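Mono(ADP-ribosyl)transferase SpvB (Salmonella typhimurium, PDB 2GWM) probably uses its ADP-ribosyltransferase domain, the part in this chain, to transfer ADP-ribose from NAD+ to an arginine of host actin, blocking filament assembly. Local coordinates at residues S2-A7 against I64-S69; L71-H76 against K133-G138; E96-G101 against E160-C165; M110-D115 against A147-P152; D121-I126 against N188-I193. One frame throughout, in Å; residues are numbered along the deposited sequence.

Contact 1: S2-A7 against I64-S69; sequences SKQIQA and IAEGLS
Ile5 and Gly67 bring their CA atoms to 4.3 Å where helix 3-7 passes helix 64-69, the two short axes approaching to 7.0 Å with their directions 105° apart. So near an approach suits a glycine: Gly67, having no side chain, lets the two backbones come this close. Gln4 CB rests on Gly67 N at 3.6 Å, and Ile5 sends its CD1 methyl to Gly67 O at 3.3 Å. The first torsion of Gln4 (chi1 -72°) sets CG beside Glu66 CG at 3.9 Å; the bend at chi2 (66°) then carries the amide away to Asp63 OD1, the bonding partner of NE2. Ala7, small enough for a close passage, sets CB against Ile64 CG1 at 4.1 Å. The start of the first helix is closed by Ser2, an N-cap whose OG accepts from Ile5 N. Plain helix packing thus joins the N-terminal helix 3-24 to the last turns of helix 50-69. Beyond it, Ile64 continues onto Leu8 and Tyr11 of helix 3-24 and onto Phe109, Leu68 reaches Leu137, and Ile5 leans on Leu71 in the loop that leads to strand 78-83.

Contact 2: L71-H76 against K133-G138; sequences LPETDH and KGRILG
Pro72 O holds two waters that tie the loop 71-76 to the edge strand 135-136. One, 2.9 Å from Pro72 O, also accepts from Ile136 N and bonds Thr74 OG1; the other donates both to Pro72 O at 2.7 Å and to Ile136 O. A third water joins Thr74 N to Gly134 O. The loop forms no beta bridge with the strand; waters join their backbone polar atoms instead. Arg135 is apt here because its long chain reaches the loop and its flat guanidinium offers a face to Glu73 and edge N-H groups to carbonyls. Bent at chi2 (-74°), it brings the guanidinium against Glu73, whose CG lies over the centre of one face, 3.4 Å from Arg135 CZ. The carboxylate and guanidinium planes are only 10° apart, a stack rather than an in-plane pairing: Glu73 OE1 is 3.9 Å from Arg135 NH2, a long salt bridge of charges alone. Arg135 NE gives just a weak bond to Leu71 O, whereas NH1 is held more firmly in plane by Gly134 O, with His132 O as another acceptor. Apolar side chains flank this polar patch: Leu71 CD1 meets Leu137 CD1 at 3.9 Å, and Ile136 CG1 lies 3.8 Å from His76 CE1. Thr74 OG1, in the plane of the His76 ring, hydrogen-bonds His76 ND1 at 2.8 Å. The loop runs from helix 50-69 to strand 78-83, while strand 135-136 pairs with strand 149-151; Leu71 and Leu137 also touch Leu8 of helix 3-24.

Contact 3: E96-G101 against E160-C165; sequences EYTTIG and ESIVNC
A surface corner of the ADP-ribosyltransferase fold is packed here by Ile100 and Ile162, joining the turn after helix 91-97 to strand 155-164, next to a classic beta bulge at Glu160 and Ser161, both facing Asn195 of strand 192-198. The contact is apolar. Ile162 is its centre: with CG1 anti to its carbonyl carbon (chi1 -56°), the branch extends toward the turn, and CG1 sits 3.8 Å from Thr98 CA and 4.1 Å from Thr98 CB. Ile100 comes alongside in the opposite sense, so that the two isoleucines slide past each other; the exact positions of their CD1 methyls are doubtful, because the model sets them closer than two carbons can lie. Branched aliphatic chains suit this place, since they can spread over both a backbone and a neighbouring side chain.

The polar groups are engaged elsewhere. Thr98 OG1 and Thr99 OG1 bond back to Leu94 O and Lys95 O of the preceding helix; Thr98 is also where helical geometry is left behind. Glu160 turns away from the turn to a salt bridge with Arg197. Gly101, at a positive phi favourable to glycine, carries the chain onward into strand 103-106. Against Glu160 itself the approach is made by a methyl: Ile100 CG2 stops 3.8 Å from Glu160 O.

Contact 4: M110-D115 against A147-P152; sequences MSTSPD and AEMLFP
Met110 lays its terminal methyl over one face of the Phe151 ring: CE is 3.8 Å from the ring centroid and 24° off the normal, a CH-pi contact, with the sulfur farther off in an oblique Met-aromatic approach. At the ring's edge, in its plane, lie Met110 O and Thr112 OG1. A flexible thioether suits this place because it can turn at chi3 (78°) to set CE on the ring. These side chains share a face with Met149, and Thr112 and Met149 also rest on Val79. Strands 110-112 and 149-151 run antiparallel, and Met110 and Phe151 exchange two backbone bonds. Thr112 and Met149 form the next hydrogen-bonded pair, where Met149 O is gripped twice: Thr112 N and OG1, each 2.9 Å away, arrive from opposite faces of its carbonyl plane. Beyond the paired strands, Pro114 CG packs tightly on Ala147 CB at 3.5 Å, Ser113 OG closes an ST turn by accepting from Asp115 N, and two waters link Ser113 and Asp115 to Ala147. The other face carries Ser111 and Leu150, and Glu148, just before the strand, reaches back to Ser111. With CG opposite the backbone N (chi1 -178°) and the chain extended beyond it, Glu148 brings OE2 to Ser111 OG, which donates at 2.6 Å from above the carboxylate plane. Ser111 and Glu148 are predicted active-site residues, and Arg81, the third, bonds Ser111 O. These match the Arg, Ser and Glu signature of arginine-modifying toxins; the short serine bond probably limits the rotation of the glutamate carboxylate.

Contact 5: D121-I126 against N188-I193; sequences DTILNI and NRIKRI
Asp121 and Arg192 both set CG between the backbone N and the carbonyl carbon (chi1 70° and 71°), and a bend at chi3 of Arg192 then folds its guanidinium back toward Thr122 and the aspartate. Arg192 NH1 donates to Thr122 OG1 at 2.8 Å, the oxygen lying near the guanidinium plane. Thr122 OG1 in turn donates to Asp121 OD1 at 2.7 Å, meeting it nearly along its C-O axis. Asp121 OD1 also pairs by charge with Arg192 NH1 at 3.5 Å, although the carboxylate stands almost perpendicular, 88°, to the guanidinium. A threonine is apt between the two charged groups, since one hydroxyl can accept from the arginine and donate to the acid. Asp121 and Arg192 each have further partners in the loop after strand 78-83: Asp121 accepts from the backbone of Leu85 and Asp86, and Arg192 NH2 bridges to the Asp86 carboxylate. The buried charge of the guanidinium is probably balanced by the two acids. Asp121 O is gripped by Lys191 N at 2.7 Å and Arg192 N at 3.1 Å, and Ile123 N donates to Arg192 O at 3.0 Å as the parallel pairing begins. On the face with Ile123 and Ile193 the contact is apolar, Ile123 CG1 meeting Ile190 CD1 at 4.0 Å; beta-branched residues suit this extended backbone. Both are inner strands of the five-stranded mixed sheet, 122-127 flanked by 78-83 and 192-198 by 155-164, while Phe170 of helix 168-175 covers Ile190 and Ile193.

Overall arrangement
Contacts 4 and 5 each pair two strands, antiparallel in the three-stranded sheet and parallel in the five-stranded one; contact 5 is the more buried. Contact 2 adjoins contact 4 directly, since strand 135-136 bonds to strand 149-151, but at the surface its backbone links run through water, beside an arginine-glutamate stack. Contact 3 shares the larger sheet with contact 5, Val163 N bonding to Ile193 O, yet is a surface apolar patch. Contact 1 joins helices alone and lies about 34 Å, centre to centre, from contact 3; Leu68 connects it to contacts 2 and 4. The predicted active-site serine and glutamate lie in contact 4, near the centre of the folded domain.

Contact 1: S2-A7 against I64-S69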
# COMPACT_ATOMS: atom_id res chain seq x y z
N SER A 2 5.83 -0.57 22.02
CA SER A 2 5.20 -1.87 21.97
C SER A 2 5.95 -2.75 21.01
O SER A 2 6.57 -2.28 20.03
CB SER A 2 3.73 -1.77 21.62
OG SER A 2 3.56 -1.63 20.24
N LYS A 3 5.88 -4.06 21.24
CA LYS A 3 6.48 -5.00 20.31
C LYS A 3 5.73 -4.93 18.96
O LYS A 3 6.26 -5.27 17.92
CB LYS A 3 6.44 -6.41 20.84
CG LYS A 3 7.20 -6.56 22.18
CD LYS A 3 8.68 -6.29 22.02
CE LYS A 3 9.49 -6.85 23.25
NZ LYS A 3 10.94 -6.63 23.06
N GLN A 4 4.47 -4.51 18.99
CA GLN A 4 3.72 -4.38 17.74
C GLN A 4 4.22 -3.22 16.89
O GLN A 4 4.39 -3.35 15.67
CB GLN A 4 2.24 -4.26 18.08
CG GLN A 4 1.60 -5.58 18.58
CD GLN A 4 2.15 -6.05 19.92
OE1 GLN A 4 2.24 -5.27 20.86
NE2 GLN A 4 2.52 -7.32 19.99
N ILE A 5 4.50 -2.11 17.54
CA ILE A 5 5.16 -0.99 16.84
C ILE A 5 6.49 -1.40 16.31
O ILE A 5 6.87 -1.05 15.20
CB ILE A 5 5.21 0.25 17.72
CG1 ILE A 5 3.80 0.86 17.81
CG2 ILE A 5 6.22 1.30 17.20
CD1 ILE A 5 3.36 1.61 16.68
N GLN A 6 7.26 -2.16 17.10
CA GLN A 6 8.55 -2.59 16.61
C GLN A 6 8.41 -3.50 15.38
O GLN A 6 9.23 -3.43 14.46
CB GLN A 6 9.31 -3.32 17.72
CG GLN A 6 9.72 -2.46 18.88
CD GLN A 6 10.53 -3.25 19.89
OE1 GLN A 6 11.63 -3.72 19.57
NE2 GLN A 6 10.01 -3.41 21.10
N ALA A 7 7.39 -4.34 15.36
CA ALA A 7 7.12 -5.15 14.17
C ALA A 7 6.77 -4.28 12.96
O ALA A 7 7.24 -4.54 11.89
CB ALA A 7 6.09 -6.17 14.43
N ILE A 64 2.13 -6.41 13.10
CA ILE A 64 2.32 -5.21 12.28
C ILE A 64 1.01 -4.42 12.18
O ILE A 64 1.04 -3.19 12.38
CB ILE A 64 2.76 -5.63 10.85
CG1 ILE A 64 4.15 -6.30 10.86
CG2 ILE A 64 2.75 -4.39 9.98
CD1 ILE A 64 4.42 -7.05 9.62
N ALA A 65 -0.12 -5.10 11.94
CA ALA A 65 -1.40 -4.43 11.79
C ALA A 65 -1.80 -3.75 13.08
O ALA A 65 -2.40 -2.67 13.10
CB ALA A 65 -2.43 -5.37 11.31
N GLU A 66 -1.57 -4.43 14.23
CA GLU A 66 -1.94 -3.85 15.52
C GLU A 66 -1.04 -2.65 15.81
O GLU A 66 -1.55 -1.64 16.32
CB GLU A 66 -1.84 -4.88 16.61
CG GLU A 66 -2.01 -4.31 18.00
CD GLU A 66 -3.32 -3.68 18.27
OE1 GLU A 66 -4.29 -4.06 17.56
OE2 GLU A 66 -3.36 -2.79 19.18
N GLY A 67 0.26 -2.74 15.52
CA GLY A 67 1.10 -1.58 15.69
C GLY A 67 0.55 -0.41 14.88
O GLY A 67 0.47 0.70 15.35
N LEU A 68 0.18 -0.69 13.65
CA LEU A 68 -0.35 0.36 12.80
C LEU A 68 -1.60 0.97 13.39
O LEU A 68 -1.74 2.19 13.45
CB LEU A 68 -0.66 -0.23 11.45
CG LEU A 68 -1.18 0.71 10.37
CD1 LEU A 68 -0.23 1.78 10.03
CD2 LEU A 68 -1.53 -0.06 9.13
N SER A 69 -2.55 0.10 13.76
CA SER A 69 -3.81 0.56 14.31
C SER A 69 -3.61 1.47 15.54
O SER A 69 -4.41 2.37 15.81
CB SER A 69 -4.70 -0.63 14.60
OG SER A 69 -5.96 -0.29 15.16

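Contact 2: L71-H76 against K133-G138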
# COMPACT_ATOMS: atom_id res chain seq x y z
N LEU A 71 -1.43 3.69 16.10
CA LEU A 71 -0.94 5.00 15.80
C LEU A 71 -2.09 6.00 15.74
O LEU A 71 -3.25 5.64 15.54
CB LEU A 71 -0.20 4.99 14.46
CG LEU A 71 1.09 4.16 14.37
CD1 LEU A 71 1.76 4.23 13.02
CD2 LEU A 71 2.08 4.56 15.42
N PRO A 72 -1.77 7.27 15.96
CA PRO A 72 -2.81 8.28 16.03
C PRO A 72 -3.49 8.52 14.69
O PRO A 72 -2.85 8.45 13.64
CB PRO A 72 -2.06 9.54 16.47
CG PRO A 72 -0.70 9.13 16.80
CD PRO A 72 -0.42 7.81 16.21
N GLU A 73 -4.80 8.77 14.75
CA GLU A 73 -5.61 9.14 13.60
C GLU A 73 -5.36 10.59 13.26
O GLU A 73 -4.98 11.40 14.11
CB GLU A 73 -7.10 8.89 13.88
CG GLU A 73 -7.42 7.44 13.97
CD GLU A 73 -8.90 7.16 14.13
OE1 GLU A 73 -9.62 7.15 13.10
OE2 GLU A 73 -9.32 6.93 15.28
N THR A 74 -5.56 10.91 12.00
CA THR A 74 -5.37 12.26 11.48
C THR A 74 -6.61 12.60 10.67
O THR A 74 -7.54 11.80 10.56
CB THR A 74 -4.09 12.36 10.62
OG1 THR A 74 -4.09 11.29 9.65
CG2 THR A 74 -2.83 12.26 11.52
N ASP A 75 -6.65 13.82 10.18
CA ASP A 75 -7.83 14.35 9.51
C ASP A 75 -7.83 14.23 8.00
O ASP A 75 -8.67 14.86 7.34
CB ASP A 75 -8.02 15.83 9.90
CG ASP A 75 -8.55 16.01 11.31
OD1 ASP A 75 -8.96 15.02 11.97
OD2 ASP A 75 -8.60 17.18 11.78
N HIS A 76 -6.89 13.49 7.42
CA HIS A 76 -6.78 13.37 5.95
C HIS A 76 -8.03 12.81 5.33
O HIS A 76 -8.66 11.91 5.88
CB HIS A 76 -5.59 12.52 5.56
CG HIS A 76 -4.31 13.07 6.06
ND1 HIS A 76 -3.82 12.76 7.30
CD2 HIS A 76 -3.44 13.97 5.53
CE1 HIS A 76 -2.69 13.41 7.51
NE2 HIS A 76 -2.45 14.17 6.46
N LYS A 133 -9.07 3.16 8.26
CA LYS A 133 -8.01 2.42 8.99
C LYS A 133 -6.59 2.86 8.64
O LYS A 133 -5.62 2.32 9.14
CB LYS A 133 -8.16 0.93 8.72
CG LYS A 133 -9.39 0.34 9.39
CD LYS A 133 -9.41 -1.15 9.21
CE LYS A 133 -10.57 -1.80 9.97
NZ LYS A 133 -10.37 -1.77 11.42
N GLY A 134 -6.45 3.85 7.77
CA GLY A 134 -5.15 4.31 7.42
C GLY A 134 -4.51 5.13 8.52
O GLY A 134 -5.19 5.88 9.24
N ARG A 135 -3.20 5.01 8.68
CA ARG A 135 -2.50 5.76 9.70
C ARG A 135 -1.20 6.31 9.17
O ARG A 135 -0.46 5.67 8.40
CB ARG A 135 -2.20 4.88 10.91
CG ARG A 135 -3.39 4.28 11.59
CD ARG A 135 -4.12 5.32 12.36
NE ARG A 135 -5.21 4.74 13.13
CZ ARG A 135 -6.43 4.48 12.64
NH1 ARG A 135 -6.73 4.72 11.37
NH2 ARG A 135 -7.37 3.97 13.42
N ILE A 136 -0.93 7.55 9.53
CA ILE A 136 0.33 8.18 9.19
C ILE A 136 1.43 7.55 10.04
O ILE A 136 1.33 7.43 11.26
CB ILE A 136 0.29 9.70 9.48
CG1 ILE A 136 -0.68 10.39 8.49
CG2 ILE A 136 1.69 10.29 9.44
CD1 ILE A 136 -0.27 10.51 7.12
N LEU A 137 2.51 7.17 9.38
CA LEU A 137 3.57 6.43 10.06
C LEU A 137 4.45 7.34 10.89
O LEU A 137 4.88 6.96 11.99
CB LEU A 137 4.43 5.69 9.07
CG LEU A 137 4.18 4.23 8.71
CD1 LEU A 137 3.02 3.50 9.39
CD2 LEU A 137 4.60 3.75 7.46
N GLY A 138 4.71 8.53 10.37
CA GLY A 138 5.61 9.44 11.03
C GLY A 138 6.96 8.78 11.25
O GLY A 138 7.54 8.20 10.34
O HOH W 1 -3.07 8.82 10.82
O HOH W 2 -0.24 8.70 13.13
O HOH W 3 -6.20 8.51 10.41

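Contact 3: E96-G101 against E160-C165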
# COMPACT_ATOMS: atom_id res chain seq x y z
N GLU A 96 -9.63 -4.44 -13.83
CA GLU A 96 -10.33 -4.27 -12.54
C GLU A 96 -10.34 -2.81 -12.05
O GLU A 96 -11.37 -2.26 -11.64
CB GLU A 96 -9.65 -5.11 -11.44
CG GLU A 96 -10.05 -6.53 -11.36
CD GLU A 96 -10.59 -6.86 -9.97
OE1 GLU A 96 -11.84 -7.01 -9.87
OE2 GLU A 96 -9.77 -6.91 -8.98
N TYR A 97 -9.19 -2.17 -12.10
CA TYR A 97 -9.06 -0.83 -11.54
C TYR A 97 -9.65 0.26 -12.44
O TYR A 97 -9.79 1.40 -12.00
CB TYR A 97 -7.56 -0.53 -11.32
CG TYR A 97 -7.01 -1.06 -10.03
CD1 TYR A 97 -7.01 -2.42 -9.78
CD2 TYR A 97 -6.57 -0.22 -9.05
CE1 TYR A 97 -6.54 -2.94 -8.53
CE2 TYR A 97 -6.09 -0.74 -7.82
CZ TYR A 97 -6.11 -2.09 -7.59
OH TYR A 97 -5.68 -2.69 -6.41
N THR A 98 -9.96 -0.11 -13.68
CA THR A 98 -10.50 0.86 -14.67
C THR A 98 -11.90 0.52 -15.09
O THR A 98 -12.42 1.02 -16.09
CB THR A 98 -9.60 1.05 -15.92
OG1 THR A 98 -9.44 -0.20 -16.58
CG2 THR A 98 -8.29 1.60 -15.56
N THR A 99 -12.54 -0.30 -14.29
CA THR A 99 -13.98 -0.58 -14.43
C THR A 99 -14.76 0.35 -13.49
O THR A 99 -14.75 0.18 -12.25
CB THR A 99 -14.28 -2.04 -14.16
OG1 THR A 99 -13.53 -2.86 -15.07
CG2 THR A 99 -15.75 -2.32 -14.36
N ILE A 100 -15.46 1.31 -14.08
CA ILE A 100 -16.20 2.28 -13.31
C ILE A 100 -17.17 1.55 -12.40
O ILE A 100 -17.93 0.66 -12.84
CB ILE A 100 -17.01 3.26 -14.20
CG1 ILE A 100 -16.10 4.04 -15.10
CG2 ILE A 100 -17.82 4.19 -13.31
CD1 ILE A 100 -15.32 5.04 -14.34
N GLY A 101 -17.14 1.93 -11.13
CA GLY A 101 -18.01 1.38 -10.13
C GLY A 101 -17.58 0.05 -9.53
O GLY A 101 -18.25 -0.45 -8.62
N GLU A 160 -14.37 5.24 -8.80
CA GLU A 160 -15.41 6.23 -9.09
C GLU A 160 -15.31 6.82 -10.50
O GLU A 160 -16.31 6.95 -11.20
CB GLU A 160 -15.34 7.31 -8.00
CG GLU A 160 -15.68 6.74 -6.64
CD GLU A 160 -15.98 7.80 -5.61
OE1 GLU A 160 -15.24 8.83 -5.57
OE2 GLU A 160 -16.91 7.55 -4.82
N SER A 161 -14.11 7.20 -10.93
CA SER A 161 -13.92 7.63 -12.31
C SER A 161 -12.49 7.42 -12.76
O SER A 161 -11.58 7.34 -11.94
CB SER A 161 -14.30 9.09 -12.49
OG SER A 161 -13.55 10.00 -11.73
N ILE A 162 -12.32 7.36 -14.08
CA ILE A 162 -11.04 7.19 -14.71
C ILE A 162 -10.89 8.35 -15.68
O ILE A 162 -11.86 8.65 -16.43
CB ILE A 162 -10.87 5.83 -15.45
CG1 ILE A 162 -11.13 4.63 -14.51
CG2 ILE A 162 -9.46 5.76 -16.08
CD1 ILE A 162 -12.49 4.08 -14.50
N VAL A 163 -9.75 9.03 -15.63
CA VAL A 163 -9.49 10.17 -16.49
C VAL A 163 -8.24 9.85 -17.25
O VAL A 163 -7.14 9.89 -16.67
CB VAL A 163 -9.24 11.42 -15.62
CG1 VAL A 163 -9.23 12.60 -16.42
CG2 VAL A 163 -10.37 11.51 -14.50
N ASN A 164 -8.37 9.54 -18.56
CA ASN A 164 -7.25 9.25 -19.42
C ASN A 164 -6.50 10.49 -19.84
O ASN A 164 -7.04 11.59 -19.94
CB ASN A 164 -7.71 8.48 -20.62
CG ASN A 164 -8.20 7.12 -20.28
OD1 ASN A 164 -7.79 6.51 -19.33
ND2 ASN A 164 -9.05 6.58 -21.12
N CYS A 165 -5.21 10.29 -20.10
CA CYS A 165 -4.39 11.33 -20.58
C CYS A 165 -4.94 11.99 -21.87
O CYS A 165 -5.66 11.33 -22.63
CB CYS A 165 -2.93 10.87 -20.75
SG CYS A 165 -2.67 9.52 -21.85

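Contact 4: M110-D115 against A147-P152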
# COMPACT_ATOMS: atom_id res chain seq x y z
N MET A 110 -1.49 -1.49 2.28
CA MET A 110 -1.62 -0.50 1.17
C MET A 110 -0.91 0.79 1.57
O MET A 110 -1.29 1.43 2.53
CB MET A 110 -3.07 -0.24 0.80
CG MET A 110 -3.19 0.67 -0.45
SD MET A 110 -4.93 1.01 -0.80
CE MET A 110 -5.38 2.22 0.37
N SER A 111 0.16 1.14 0.86
CA SER A 111 0.92 2.33 1.14
C SER A 111 0.47 3.50 0.25
O SER A 111 0.30 3.31 -0.95
CB SER A 111 2.39 2.07 0.88
OG SER A 111 3.16 3.21 1.10
N THR A 112 0.32 4.65 0.86
CA THR A 112 -0.16 5.86 0.17
C THR A 112 0.58 7.07 0.78
O THR A 112 1.24 6.94 1.79
CB THR A 112 -1.67 6.09 0.37
OG1 THR A 112 -1.96 6.48 1.72
CG2 THR A 112 -2.47 4.89 -0.02
N SER A 113 0.48 8.24 0.12
CA SER A 113 1.02 9.47 0.68
C SER A 113 -0.06 10.52 0.84
O SER A 113 -0.88 10.66 -0.08
CB SER A 113 2.11 9.99 -0.23
OG SER A 113 2.39 11.34 0.14
N PRO A 114 -0.06 11.28 1.95
CA PRO A 114 -1.00 12.39 2.11
C PRO A 114 -0.60 13.57 1.30
O PRO A 114 -1.43 14.47 1.15
CB PRO A 114 -0.90 12.74 3.60
CG PRO A 114 0.44 12.35 3.98
CD PRO A 114 0.85 11.17 3.10
N ASP A 115 0.64 13.57 0.78
CA ASP A 115 1.29 14.81 0.29
C ASP A 115 1.46 14.80 -1.18
O ASP A 115 1.31 15.84 -1.80
CB ASP A 115 2.70 14.97 0.88
CG ASP A 115 2.70 15.35 2.34
OD1 ASP A 115 1.61 15.61 2.93
OD2 ASP A 115 3.82 15.42 2.88
N ALA A 147 6.12 11.51 3.99
CA ALA A 147 4.87 11.15 4.61
C ALA A 147 4.30 9.92 3.98
O ALA A 147 4.32 9.73 2.78
CB ALA A 147 3.86 12.29 4.55
N GLU A 148 3.80 9.04 4.85
CA GLU A 148 3.20 7.79 4.38
C GLU A 148 2.02 7.50 5.24
O GLU A 148 2.16 7.44 6.47
CB GLU A 148 4.23 6.68 4.45
CG GLU A 148 3.71 5.35 3.95
CD GLU A 148 4.80 4.30 3.83
OE1 GLU A 148 5.96 4.54 4.30
OE2 GLU A 148 4.45 3.22 3.30
N MET A 149 0.89 7.23 4.61
CA MET A 149 -0.28 6.70 5.28
C MET A 149 -0.41 5.24 4.86
O MET A 149 -0.54 4.93 3.66
CB MET A 149 -1.55 7.43 4.84
CG MET A 149 -2.74 6.71 5.34
SD MET A 149 -4.17 7.74 5.54
CE MET A 149 -3.55 8.11 7.09
N LEU A 150 -0.27 4.32 5.82
CA LEU A 150 -0.31 2.90 5.54
C LEU A 150 -1.67 2.38 6.02
O LEU A 150 -2.18 2.78 7.06
CB LEU A 150 0.82 2.19 6.31
CG LEU A 150 0.99 0.73 5.95
CD1 LEU A 150 1.52 0.53 4.62
CD2 LEU A 150 1.96 0.09 6.95
N PHE A 151 -2.24 1.48 5.23
CA PHE A 151 -3.47 0.80 5.52
C PHE A 151 -3.20 -0.68 5.73
O PHE A 151 -2.38 -1.26 5.05
CB PHE A 151 -4.43 0.95 4.31
CG PHE A 151 -4.96 2.35 4.10
CD1 PHE A 151 -6.19 2.73 4.56
CD2 PHE A 151 -4.18 3.30 3.49
CE1 PHE A 151 -6.68 4.01 4.37
CE2 PHE A 151 -4.63 4.56 3.33
CZ PHE A 151 -5.87 4.91 3.76
N PRO A 152 -3.92 -1.28 6.67
CA PRO A 152 -3.76 -2.72 6.85
C PRO A 152 -4.39 -3.50 5.73
O PRO A 152 -5.08 -2.93 4.87
CB PRO A 152 -4.50 -3.00 8.16
CG PRO A 152 -5.61 -1.99 8.17
CD PRO A 152 -4.95 -0.74 7.55
O HOH W 4 4.92 11.49 0.81
O HOH W 5 6.06 13.82 1.97

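Contact 5: D121-I126 against N188-I193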
# COMPACT_ATOMS: atom_id res chain seq x y z
N ASP A 121 2.56 5.31 -14.60
CA ASP A 121 1.51 5.29 -15.63
C ASP A 121 0.11 5.60 -15.09
O ASP A 121 -0.72 6.14 -15.81
CB ASP A 121 1.56 4.06 -16.54
CG ASP A 121 1.18 2.71 -15.89
OD1 ASP A 121 0.16 2.66 -15.16
OD2 ASP A 121 1.90 1.68 -16.16
N THR A 122 -0.11 5.28 -13.84
CA THR A 122 -1.38 5.48 -13.18
C THR A 122 -1.20 6.28 -11.90
O THR A 122 -0.36 5.92 -11.06
CB THR A 122 -2.02 4.12 -12.87
OG1 THR A 122 -2.18 3.39 -14.05
CG2 THR A 122 -3.33 4.28 -12.18
N ILE A 123 -1.98 7.32 -11.71
CA ILE A 123 -2.04 8.04 -10.47
C ILE A 123 -3.38 7.76 -9.85
O ILE A 123 -4.44 7.97 -10.44
CB ILE A 123 -1.92 9.57 -10.65
CG1 ILE A 123 -0.70 9.97 -11.48
CG2 ILE A 123 -1.90 10.30 -9.31
CD1 ILE A 123 0.59 9.42 -11.00
N LEU A 124 -3.34 7.23 -8.64
CA LEU A 124 -4.57 7.05 -7.84
C LEU A 124 -4.79 8.22 -6.91
O LEU A 124 -3.91 8.64 -6.15
CB LEU A 124 -4.43 5.81 -6.96
CG LEU A 124 -4.11 4.54 -7.68
CD1 LEU A 124 -4.07 3.34 -6.71
CD2 LEU A 124 -4.98 4.22 -8.85
N ASN A 125 -6.01 8.79 -6.96
CA ASN A 125 -6.47 9.85 -6.13
C ASN A 125 -7.54 9.21 -5.27
O ASN A 125 -8.56 8.87 -5.73
CB ASN A 125 -7.10 10.94 -7.05
CG ASN A 125 -7.64 12.11 -6.30
OD1 ASN A 125 -6.99 12.66 -5.40
ND2 ASN A 125 -8.87 12.55 -6.70
N ILE A 126 -7.18 8.94 -4.02
CA ILE A 126 -7.94 8.08 -3.11
C ILE A 126 -8.62 8.85 -2.01
O ILE A 126 -7.95 9.32 -1.08
CB ILE A 126 -7.02 7.00 -2.50
CG1 ILE A 126 -6.30 6.20 -3.55
CG2 ILE A 126 -7.84 6.06 -1.62
CD1 ILE A 126 -5.28 5.25 -2.99
N ASN A 188 4.67 13.35 -18.61
CA ASN A 188 4.26 12.80 -19.90
C ASN A 188 4.11 11.27 -19.87
O ASN A 188 3.50 10.69 -20.76
CB ASN A 188 5.16 13.22 -21.02
CG ASN A 188 5.18 14.74 -21.25
OD1 ASN A 188 6.25 15.33 -21.46
ND2 ASN A 188 4.07 15.36 -21.12
N ARG A 189 4.68 10.64 -18.83
CA ARG A 189 4.56 9.19 -18.61
C ARG A 189 3.17 8.76 -18.14
O ARG A 189 2.83 7.60 -18.21
CB ARG A 189 5.51 8.74 -17.49
CG ARG A 189 6.97 8.92 -17.84
CD ARG A 189 7.92 8.64 -16.62
NE ARG A 189 7.64 7.32 -16.08
CZ ARG A 189 7.62 6.96 -14.79
NH1 ARG A 189 7.86 7.80 -13.78
NH2 ARG A 189 7.32 5.69 -14.51
N ILE A 190 2.35 9.70 -17.70
CA ILE A 190 1.09 9.37 -17.07
C ILE A 190 0.05 9.03 -18.09
O ILE A 190 -0.22 9.86 -19.00
CB ILE A 190 0.60 10.48 -16.12
CG1 ILE A 190 1.66 10.76 -15.04
CG2 ILE A 190 -0.74 10.15 -15.50
CD1 ILE A 190 1.36 11.99 -14.27
N LYS A 191 -0.59 7.88 -17.92
CA LYS A 191 -1.62 7.44 -18.81
C LYS A 191 -3.02 7.70 -18.29
O LYS A 191 -3.96 7.96 -19.05
CB LYS A 191 -1.48 5.95 -19.07
CG LYS A 191 -2.42 5.42 -20.12
CD LYS A 191 -1.65 4.37 -20.95
CE LYS A 191 -2.31 4.11 -22.27
NZ LYS A 191 -3.51 3.26 -22.08
N ARG A 192 -3.18 7.72 -16.98
CA ARG A 192 -4.49 7.87 -16.40
C ARG A 192 -4.41 8.28 -14.95
O ARG A 192 -3.42 8.03 -14.24
CB ARG A 192 -5.26 6.56 -16.53
CG ARG A 192 -4.67 5.51 -15.60
CD ARG A 192 -5.32 4.16 -15.79
NE ARG A 192 -5.13 3.53 -17.10
CZ ARG A 192 -4.02 2.92 -17.51
NH1 ARG A 192 -2.95 2.93 -16.74
NH2 ARG A 192 -3.96 2.34 -18.73
N ILE A 193 -5.46 8.94 -14.52
CA ILE A 193 -5.82 9.15 -13.14
C ILE A 193 -7.02 8.30 -12.84
O ILE A 193 -7.98 8.29 -13.59
CB ILE A 193 -6.12 10.67 -12.82
CG1 ILE A 193 -4.94 11.56 -13.18
CG2 ILE A 193 -6.62 10.86 -11.36
CD1 ILE A 193 -5.36 13.01 -13.34